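Side-chain contact in UDP-N-acetylenolpyruvoylglucosamine reductase (Listeria monocytogenes, PDB 3TX1), which reduces UDP-N-acetylenolpyruvoylglucosamine to UDP-N-acetylmuramate with NADPH and bound FAD, a step in building peptidoglycan for the bacterial cell wall: residues G279-I284 / M293-Y298. Sequence-based numbering, arbitrary orientation.
Sequences GFIVNI and MNLIAY
Ile281 reaches from its strand to the helix and meets two consecutive residues there, Leu295 and Ile296. Both branches of Ile281 take part. The longer arm ends in CD1, which lies 3.7 Å from CG1 of Ile296. The same methyl is 4.1 Å from CG of Leu295. The short branch, CG2, faces the CD2 methyl of Leu295 at 4.0 Å. The long arm of Ile281 is extended, with CD1 anti to CA (chi2 175°), and this carries the methyl across to the helix. Leu295 points its CB at the strand. Its CG stands anti to the backbone N (chi1 -170°), and CD2 is the branch that runs out beside CG2 of Ile281. These two side chains lie alongside each other and point opposite ways. Ile296 is met differently: the side chain of Ile281 stands roughly perpendicular to that of Ile296, and Ile296 offers the middle of its chain to the methyl end of Ile281.

The contact packs helix 289-307 against a three-stranded antiparallel sheet in the C-terminal domain of the MurB family. Strand 281-283 is an outer strand of that sheet. Leu295 also touches Val273 and Ile268 on the other two strands, while Ile296 also touches Ile91 on strand 90-92. All three touching residues are buried, and their side chains meet one another through carbon atoms alone. The backbone O of Ile281 accepts a hydrogen bond from the OH of Tyr292, a second link between strand and helix. Next to Ile281 in the chain, Phe280 touches the FAD.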
loop_
_atom_site.group_PDB
_atom_site.type_symbol
_atom_site.label_atom_id
_atom_site.label_comp_id
_atom_site.label_asym_id
_atom_site.label_seq_id
_atom_site.Cartn_x
_atom_site.Cartn_y
_atom_site.Cartn_z
ATOM N N GLY A 279 -2.392 17.310 4.748
ATOM C CA GLY A 279 -3.020 16.273 3.913
ATOM C C GLY A 279 -2.864 14.857 4.461
ATOM O O GLY A 279 -3.258 13.884 3.805
ATOM N N PHE A 280 -2.288 14.765 5.661
ATOM C CA PHE A 280 -2.077 13.528 6.388
ATOM C C PHE A 280 -2.916 13.480 7.649
ATOM O O PHE A 280 -2.962 14.437 8.429
ATOM C CB PHE A 280 -0.661 13.470 6.897
ATOM C CG PHE A 280 0.329 12.917 5.934
ATOM C CD1 PHE A 280 0.669 13.604 4.770
ATOM C CD2 PHE A 280 1.034 11.778 6.253
ATOM C CE1 PHE A 280 1.638 13.109 3.885
ATOM C CE2 PHE A 280 2.028 11.307 5.390
ATOM C CZ PHE A 280 2.330 11.967 4.200
ATOM N N ILE A 281 -3.545 12.340 7.885
ATOM C CA ILE A 281 -4.250 12.165 9.137
ATOM C C ILE A 281 -3.393 11.222 9.986
ATOM O O ILE A 281 -3.283 10.033 9.679
ATOM C CB ILE A 281 -5.654 11.616 8.893
ATOM C CG1 ILE A 281 -6.464 12.701 8.221
ATOM C CG2 ILE A 281 -6.318 11.213 10.195
ATOM C CD1 ILE A 281 -7.843 12.260 7.818
ATOM N N VAL A 282 -2.767 11.760 11.020
ATOM C CA VAL A 282 -1.917 10.950 11.880
ATOM C C VAL A 282 -2.672 10.320 13.057
ATOM O O VAL A 282 -3.706 10.797 13.474
ATOM C CB VAL A 282 -0.747 11.772 12.460
ATOM C CG1 VAL A 282 0.091 12.326 11.346
ATOM C CG2 VAL A 282 -1.283 12.901 13.326
ATOM N N ASN A 283 -2.063 9.307 13.651
ATOM C CA ASN A 283 -2.623 8.540 14.737
ATOM C C ASN A 283 -1.882 8.933 15.970
ATOM O O ASN A 283 -0.849 8.347 16.283
ATOM C CB ASN A 283 -2.363 7.062 14.454
ATOM C CG ASN A 283 -2.986 6.136 15.463
ATOM O OD1 ASN A 283 -3.494 6.555 16.517
ATOM N ND2 ASN A 283 -2.972 4.844 15.135
ATOM N N ILE A 284 -2.399 9.917 16.681
ATOM C CA ILE A 284 -1.763 10.369 17.901
ATOM C C ILE A 284 -1.928 9.409 19.076
ATOM O O ILE A 284 -1.611 9.781 20.205
ATOM C CB ILE A 284 -2.236 11.775 18.306
ATOM C CG1 ILE A 284 -3.725 11.784 18.622
ATOM C CG2 ILE A 284 -1.903 12.759 17.202
ATOM C CD1 ILE A 284 -4.207 13.072 19.254
ATOM N N MET A 293 -12.462 7.626 9.384
ATOM C CA MET A 293 -13.600 7.857 8.489
ATOM C C MET A 293 -14.316 9.115 8.893
ATOM O O MET A 293 -14.867 9.828 8.051
ATOM C CB MET A 293 -14.631 6.703 8.523
ATOM C CG MET A 293 -14.232 5.308 8.020
ATOM S SD MET A 293 -13.175 5.241 6.523
ATOM C CE MET A 293 -13.963 6.310 5.307
ATOM N N ASN A 294 -14.365 9.359 10.197
ATOM C CA ASN A 294 -15.046 10.513 10.699
ATOM C C ASN A 294 -14.258 11.783 10.414
ATOM O O ASN A 294 -14.803 12.790 9.979
ATOM C CB ASN A 294 -15.385 10.326 12.186
ATOM C CG ASN A 294 -16.704 9.540 12.414
ATOM O OD1 ASN A 294 -16.866 8.838 13.412
ATOM N ND2 ASN A 294 -17.652 9.665 11.471
ATOM N N LEU A 295 -12.953 11.744 10.598
ATOM C CA LEU A 295 -12.178 12.919 10.287
ATOM C C LEU A 295 -12.125 13.145 8.763
ATOM O O LEU A 295 -12.282 14.281 8.284
ATOM C CB LEU A 295 -10.794 12.829 10.916
ATOM C CG LEU A 295 -9.914 14.060 10.886
ATOM C CD1 LEU A 295 -10.759 15.290 11.201
ATOM C CD2 LEU A 295 -8.775 13.863 11.886
ATOM N N ILE A 296 -11.975 12.069 8.001
ATOM C CA ILE A 296 -11.966 12.215 6.571
ATOM C C ILE A 296 -13.253 12.888 6.116
ATOM O O ILE A 296 -13.217 13.865 5.377
ATOM C CB ILE A 296 -11.817 10.872 5.865
ATOM C CG1 ILE A 296 -10.401 10.308 6.071
ATOM C CG2 ILE A 296 -12.105 11.023 4.373
ATOM C CD1 ILE A 296 -10.190 8.959 5.361
ATOM N N ALA A 297 -14.393 12.413 6.576
ATOM C CA ALA A 297 -15.652 13.003 6.107
ATOM C C ALA A 297 -15.835 14.466 6.551
ATOM O O ALA A 297 -16.349 15.313 5.797
ATOM C CB ALA A 297 -16.825 12.152 6.526
ATOM N N TYR A 298 -15.381 14.774 7.753
ATOM C CA TYR A 298 -15.543 16.118 8.233
ATOM C C TYR A 298 -14.661 17.110 7.441
ATOM O O TYR A 298 -15.066 18.246 7.157
ATOM C CB TYR A 298 -15.275 16.136 9.721
ATOM C CG TYR A 298 -15.402 17.459 10.386
ATOM C CD1 TYR A 298 -16.630 17.894 10.925
ATOM C CD2 TYR A 298 -14.271 18.269 10.553
ATOM C CE1 TYR A 298 -16.729 19.115 11.596
ATOM C CE2 TYR A 298 -14.362 19.497 11.202
ATOM C CZ TYR A 298 -15.574 19.908 11.707
ATOM O OH TYR A 298 -15.586 21.126 12.317
#